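Local coordinates for Gp26 (Listeria phage P40, PDB 4JZ5), which probably cleaves the glycan strands of Listeria peptidoglycan as the glycosyl hydrolase family 25 catalytic domain of a phage endolysin, at residues V145-K157 against L161-Y174. Numbering follows the deposited sequence.
Sequences VKVGLYAGDSFWK and LDKVKHDLRWVARY
W156 is sandwiched between L161 and V171. CB of L161 lies over the five-membered ring, 3.5 Å from its centroid and almost on the normal, while V171 CG2 covers the opposite face. With CG anti to the backbone N (chi1 -173°), the indole reaches back from helix 153-158 across the strand pair, and its NE1 gives a 2.8 Å hydrogen bond to D162 OD1. That oxygen also accepts NH1 and NH2 of R169: W156 NE1 and R169 NH1 meet it from above the carboxylate plane, NH2 on its syn side. Three donors thus grip one atom, and the guanidinium is held with one face against W156 CZ2. Beside this packing, L149 CB sits over the centre of the H166 imidazole, whose ND1 accepts L168 N (3.1 Å). On the other sheet face the edge of the Y150 ring meets the face of W170, planes at 68°, with CD2 3.5 Å from W170 CD2; Q193 binds Y150 OH and N210 binds W170 NE1. The K146 end is looser and faces solvent. There D167 OD2 takes V147 N (2.9 Å) through its anti lone pair and K140 as a salt-bridge partner, whereas exposed K146 approaches OD1 through a water, its NZ-water bond weak. At the other end the backbone bond from D153 N to A172 O (2.9 Å) closes the pairing. Parallel backbone bonds join strands 147-152 and 169-172 in a beta-alpha-beta crossover of the family's barrel-like fold, flanked by strands 114-117 and 191-195, with V147 and V164 packing on helix 128-143.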
loop_
_atom_site.group_PDB
_atom_site.type_symbol
_atom_site.label_atom_id
_atom_site.label_comp_id
_atom_site.label_asym_id
_atom_site.label_seq_id
_atom_site.Cartn_x
_atom_site.Cartn_y
_atom_site.Cartn_z
ATOM N N VAL A 145 12.526 -4.861 6.142
ATOM C CA VAL A 145 11.144 -5.248 5.887
ATOM C C VAL A 145 10.965 -5.315 4.381
ATOM O O VAL A 145 11.604 -4.562 3.635
ATOM C CB VAL A 145 10.186 -4.219 6.521
ATOM C CG1 VAL A 145 8.718 -4.542 6.219
ATOM C CG2 VAL A 145 10.409 -4.164 8.023
ATOM N N LYS A 146 10.109 -6.213 3.905
ATOM C CA LYS A 146 9.842 -6.288 2.474
ATOM C C LYS A 146 9.135 -5.034 1.968
ATOM O O LYS A 146 8.326 -4.422 2.675
ATOM C CB LYS A 146 9.014 -7.520 2.140
ATOM C CG LYS A 146 9.760 -8.821 2.387
ATOM C CD LYS A 146 8.978 -10.014 1.889
ATOM C CE LYS A 146 9.712 -11.321 2.120
ATOM N NZ LYS A 146 10.981 -11.416 1.346
ATOM N N VAL A 147 9.457 -4.660 0.739
ATOM C CA VAL A 147 8.899 -3.461 0.122
ATOM C C VAL A 147 8.418 -3.809 -1.274
ATOM O O VAL A 147 9.196 -4.278 -2.108
ATOM C CB VAL A 147 9.945 -2.338 0.021
ATOM C CG1 VAL A 147 9.343 -1.101 -0.619
ATOM C CG2 VAL A 147 10.511 -2.008 1.386
ATOM N N GLY A 148 7.140 -3.544 -1.530
ATOM C CA GLY A 148 6.550 -3.730 -2.835
ATOM C C GLY A 148 6.271 -2.418 -3.551
ATOM O O GLY A 148 6.633 -1.341 -3.076
ATOM N N LEU A 149 5.623 -2.539 -4.712
ATOM C CA LEU A 149 5.413 -1.433 -5.628
ATOM C C LEU A 149 3.968 -1.463 -6.091
ATOM O O LEU A 149 3.460 -2.512 -6.468
ATOM C CB LEU A 149 6.348 -1.567 -6.822
ATOM C CG LEU A 149 6.250 -0.492 -7.898
ATOM C CD1 LEU A 149 6.591 0.886 -7.375
ATOM C CD2 LEU A 149 7.164 -0.865 -9.059
ATOM N N TYR A 150 3.333 -0.286 -6.062
ATOM C CA TYR A 150 1.948 -0.108 -6.489
ATOM C C TYR A 150 1.855 0.926 -7.596
ATOM O O TYR A 150 2.431 2.005 -7.500
ATOM C CB TYR A 150 1.078 0.359 -5.312
ATOM C CG TYR A 150 -0.280 0.906 -5.701
ATOM C CD1 TYR A 150 -0.435 2.242 -6.081
ATOM C CD2 TYR A 150 -1.406 0.093 -5.676
ATOM C CE1 TYR A 150 -1.660 2.747 -6.429
ATOM C CE2 TYR A 150 -2.643 0.590 -6.032
ATOM C CZ TYR A 150 -2.768 1.924 -6.400
ATOM O OH TYR A 150 -3.977 2.472 -6.753
ATOM N N ALA A 151 1.044 0.602 -8.606
ATOM C CA ALA A 151 0.571 1.574 -9.585
ATOM C C ALA A 151 -0.616 0.960 -10.320
ATOM O O ALA A 151 -0.885 -0.249 -10.230
ATOM C CB ALA A 151 1.668 1.955 -10.567
ATOM N N GLY A 152 -1.366 1.788 -11.037
ATOM C CA GLY A 152 -2.355 1.279 -11.959
ATOM C C GLY A 152 -1.708 0.550 -13.130
ATOM O O GLY A 152 -0.570 0.834 -13.510
ATOM N N ASP A 153 -2.470 -0.392 -13.668
ATOM C CA ASP A 153 -2.121 -1.209 -14.822
ATOM C C ASP A 153 -1.406 -0.418 -15.930
ATOM O O ASP A 153 -0.259 -0.698 -16.266
ATOM C CB ASP A 153 -3.427 -1.828 -15.336
ATOM C CG ASP A 153 -3.221 -2.892 -16.395
ATOM O OD1 ASP A 153 -2.076 -3.172 -16.804
ATOM O OD2 ASP A 153 -4.244 -3.457 -16.833
ATOM N N SER A 154 -2.095 0.570 -16.486
ATOM C CA SER A 154 -1.598 1.357 -17.605
ATOM C C SER A 154 -0.332 2.138 -17.247
ATOM O O SER A 154 0.631 2.145 -18.011
ATOM C CB SER A 154 -2.671 2.321 -18.089
ATOM O OG SER A 154 -2.181 3.116 -19.152
ATOM N N PHE A 155 -0.346 2.814 -16.106
ATOM C CA PHE A 155 0.820 3.568 -15.672
ATOM C C PHE A 155 2.024 2.636 -15.535
ATOM O O PHE A 155 3.144 2.966 -15.951
ATOM C CB PHE A 155 0.540 4.256 -14.341
ATOM C CG PHE A 155 1.652 5.144 -13.885
ATOM C CD1 PHE A 155 2.758 4.615 -13.251
ATOM C CD2 PHE A 155 1.606 6.505 -14.123
ATOM C CE1 PHE A 155 3.793 5.434 -12.850
ATOM C CE2 PHE A 155 2.648 7.337 -13.719
ATOM C CZ PHE A 155 3.738 6.791 -13.076
ATOM N N TRP A 156 1.801 1.470 -14.944
ATOM C CA TRP A 156 2.863 0.495 -14.719
ATOM C C TRP A 156 3.519 0.118 -16.044
ATOM O O TRP A 156 4.747 0.134 -16.177
ATOM C CB TRP A 156 2.254 -0.735 -14.039
ATOM C CG TRP A 156 3.210 -1.796 -13.581
ATOM C CD1 TRP A 156 4.009 -2.575 -14.364
ATOM C CD2 TRP A 156 3.425 -2.225 -12.236
ATOM N NE1 TRP A 156 4.737 -3.444 -13.584
ATOM C CE2 TRP A 156 4.384 -3.256 -12.273
ATOM C CE3 TRP A 156 2.903 -1.835 -11.000
ATOM C CZ2 TRP A 156 4.843 -3.887 -11.115
ATOM C CZ3 TRP A 156 3.355 -2.476 -9.859
ATOM C CH2 TRP A 156 4.314 -3.485 -9.924
ATOM N N LYS A 157 2.705 -0.211 -17.033
ATOM C CA LYS A 157 3.223 -0.600 -18.333
ATOM C C LYS A 157 3.991 0.535 -18.996
ATOM O O LYS A 157 5.083 0.328 -19.540
ATOM C CB LYS A 157 2.075 -1.031 -19.245
ATOM C CG LYS A 157 1.443 -2.358 -18.850
ATOM C CD LYS A 157 0.437 -2.857 -19.867
ATOM C CE LYS A 157 -0.784 -1.967 -19.950
ATOM N NZ LYS A 157 -1.846 -2.575 -20.808
ATOM N N LEU A 161 7.594 -0.246 -15.188
ATOM C CA LEU A 161 7.754 -0.657 -13.802
ATOM C C LEU A 161 8.106 -2.136 -13.629
ATOM O O LEU A 161 8.588 -2.517 -12.570
ATOM C CB LEU A 161 6.522 -0.286 -12.959
ATOM C CG LEU A 161 6.236 1.218 -12.835
ATOM C CD1 LEU A 161 5.140 1.446 -11.800
ATOM C CD2 LEU A 161 7.477 2.032 -12.498
ATOM N N ASP A 162 7.910 -2.966 -14.657
ATOM C CA ASP A 162 8.397 -4.343 -14.602
ATOM C C ASP A 162 9.902 -4.407 -14.321
ATOM O O ASP A 162 10.401 -5.421 -13.815
ATOM C CB ASP A 162 8.100 -5.097 -15.905
ATOM C CG ASP A 162 6.657 -5.558 -16.009
ATOM O OD1 ASP A 162 5.956 -5.572 -14.989
ATOM O OD2 ASP A 162 6.247 -5.953 -17.130
ATOM N N LYS A 163 10.630 -3.346 -14.665
ATOM C CA LYS A 163 12.077 -3.329 -14.479
ATOM C C LYS A 163 12.512 -3.026 -13.047
ATOM O O LYS A 163 13.689 -3.165 -12.726
ATOM C CB LYS A 163 12.705 -2.319 -15.423
ATOM C CG LYS A 163 12.543 -2.704 -16.884
ATOM C CD LYS A 163 13.182 -1.683 -17.791
ATOM C CE LYS A 163 13.079 -2.091 -19.247
ATOM N NZ LYS A 163 13.836 -1.158 -20.129
ATOM N N VAL A 164 11.588 -2.611 -12.190
ATOM C CA VAL A 164 11.908 -2.395 -10.783
ATOM C C VAL A 164 11.962 -3.731 -10.051
ATOM O O VAL A 164 11.110 -4.588 -10.267
ATOM C CB VAL A 164 10.876 -1.464 -10.121
ATOM C CG1 VAL A 164 11.246 -1.194 -8.675
ATOM C CG2 VAL A 164 10.778 -0.146 -10.877
ATOM N N LYS A 165 12.977 -3.911 -9.212
ATOM C CA LYS A 165 13.109 -5.109 -8.386
ATOM C C LYS A 165 12.560 -4.830 -7.003
ATOM O O LYS A 165 13.011 -3.901 -6.322
ATOM C CB LYS A 165 14.577 -5.497 -8.282
ATOM C CG LYS A 165 15.206 -5.786 -9.621
ATOM C CD LYS A 165 16.705 -6.022 -9.482
ATOM C CE LYS A 165 17.326 -6.508 -10.786
ATOM N NZ LYS A 165 17.195 -5.509 -11.878
ATOM N N HIS A 166 11.570 -5.607 -6.588
ATOM C CA HIS A 166 10.903 -5.369 -5.309
ATOM C C HIS A 166 10.163 -6.639 -4.920
ATOM O O HIS A 166 10.221 -7.652 -5.622
ATOM C CB HIS A 166 9.928 -4.199 -5.416
ATOM C CG HIS A 166 8.877 -4.437 -6.432
ATOM N ND1 HIS A 166 7.736 -5.146 -6.154
ATOM C CD2 HIS A 166 8.859 -4.177 -7.757
ATOM C CE1 HIS A 166 7.040 -5.283 -7.264
ATOM N NE2 HIS A 166 7.692 -4.693 -8.250
ATOM N N ASP A 167 9.452 -6.578 -3.803
ATOM C CA ASP A 167 8.931 -7.775 -3.176
ATOM C C ASP A 167 7.462 -8.101 -3.427
ATOM O O ASP A 167 7.009 -9.159 -2.973
ATOM C CB ASP A 167 9.169 -7.685 -1.667
ATOM C CG ASP A 167 10.631 -7.623 -1.330
ATOM O OD1 ASP A 167 11.366 -8.509 -1.826
ATOM O OD2 ASP A 167 11.056 -6.705 -0.618
ATOM N N LEU A 168 6.691 -7.230 -4.064
ATOM C CA LEU A 168 5.282 -7.533 -4.294
ATOM C C LEU A 168 4.643 -6.585 -5.304
ATOM O O LEU A 168 4.677 -5.375 -5.133
ATOM C CB LEU A 168 4.515 -7.483 -2.973
ATOM C CG LEU A 168 3.199 -8.263 -2.959
ATOM C CD1 LEU A 168 2.933 -8.849 -1.569
ATOM C CD2 LEU A 168 2.032 -7.391 -3.385
ATOM N N ARG A 169 4.072 -7.162 -6.358
ATOM C CA ARG A 169 3.387 -6.391 -7.394
ATOM C C ARG A 169 1.941 -6.097 -7.009
ATOM O O ARG A 169 1.101 -7.000 -6.993
ATOM C CB ARG A 169 3.387 -7.165 -8.707
ATOM C CG ARG A 169 4.762 -7.486 -9.272
ATOM C CD ARG A 169 4.692 -8.535 -10.379
ATOM N NE ARG A 169 3.918 -8.113 -11.549
ATOM C CZ ARG A 169 4.415 -7.480 -12.606
ATOM N NH1 ARG A 169 5.702 -7.181 -12.691
ATOM N NH2 ARG A 169 3.600 -7.154 -13.599
ATOM N N TRP A 170 1.672 -4.834 -6.705
ATOM C CA TRP A 170 0.354 -4.377 -6.291
ATOM C C TRP A 170 -0.182 -3.515 -7.435
ATOM O O TRP A 170 0.299 -2.404 -7.675
ATOM C CB TRP A 170 0.491 -3.614 -4.979
ATOM C CG TRP A 170 -0.793 -3.178 -4.356
ATOM C CD1 TRP A 170 -2.065 -3.512 -4.730
ATOM C CD2 TRP A 170 -0.919 -2.310 -3.234
ATOM N NE1 TRP A 170 -2.964 -2.910 -3.898
ATOM C CE2 TRP A 170 -2.290 -2.159 -2.973
ATOM C CE3 TRP A 170 -0.000 -1.633 -2.424
ATOM C CZ2 TRP A 170 -2.764 -1.355 -1.948
ATOM C CZ3 TRP A 170 -0.473 -0.845 -1.401
ATOM C CH2 TRP A 170 -1.842 -0.699 -1.177
ATOM N N VAL A 171 -1.137 -4.063 -8.178
ATOM C CA VAL A 171 -1.585 -3.458 -9.427
ATOM C C VAL A 171 -3.065 -3.113 -9.358
ATOM O O VAL A 171 -3.885 -3.947 -8.970
ATOM C CB VAL A 171 -1.339 -4.398 -10.621
ATOM C CG1 VAL A 171 -1.666 -3.692 -11.928
ATOM C CG2 VAL A 171 0.109 -4.890 -10.635
ATOM N N ALA A 172 -3.395 -1.880 -9.734
ATOM C CA ALA A 172 -4.779 -1.427 -9.747
ATOM C C ALA A 172 -5.405 -1.532 -11.125
ATOM O O ALA A 172 -4.806 -1.142 -12.132
ATOM C CB ALA A 172 -4.868 -0.001 -9.252
ATOM N N ARG A 173 -6.633 -2.033 -11.144
ATOM C CA ARG A 173 -7.470 -2.008 -12.343
ATOM C C ARG A 173 -8.904 -2.150 -11.884
ATOM O O ARG A 173 -9.250 -3.163 -11.276
ATOM C CB ARG A 173 -7.115 -3.132 -13.310
ATOM C CG ARG A 173 -7.919 -3.098 -14.619
ATOM C CD ARG A 173 -7.632 -1.837 -15.423
ATOM N NE ARG A 173 -8.418 -1.773 -16.653
ATOM C CZ ARG A 173 -8.094 -2.366 -17.801
ATOM N NH1 ARG A 173 -6.987 -3.083 -17.918
ATOM N NH2 ARG A 173 -8.894 -2.244 -18.851
ATOM N N TYR A 174 -9.731 -1.144 -12.149
ATOM C CA TYR A 174 -11.051 -1.058 -11.524
ATOM C C TYR A 174 -12.217 -1.455 -12.417
ATOM O O TYR A 174 -13.293 -1.745 -11.897
ATOM C CB TYR A 174 -11.327 0.360 -11.038
ATOM C CG TYR A 174 -10.350 0.934 -10.047
ATOM C CD1 TYR A 174 -9.526 0.126 -9.269
ATOM C CD2 TYR A 174 -10.256 2.306 -9.876
ATOM C CE1 TYR A 174 -8.648 0.680 -8.359
ATOM C CE2 TYR A 174 -9.389 2.855 -8.965
ATOM C CZ TYR A 174 -8.579 2.043 -8.219
ATOM O OH TYR A 174 -7.723 2.647 -7.318
HETATM O O HOH W 1 13.242 -9.532 -0.127
HETATM O O HOH W 2 6.335 -2.337 -17.061
#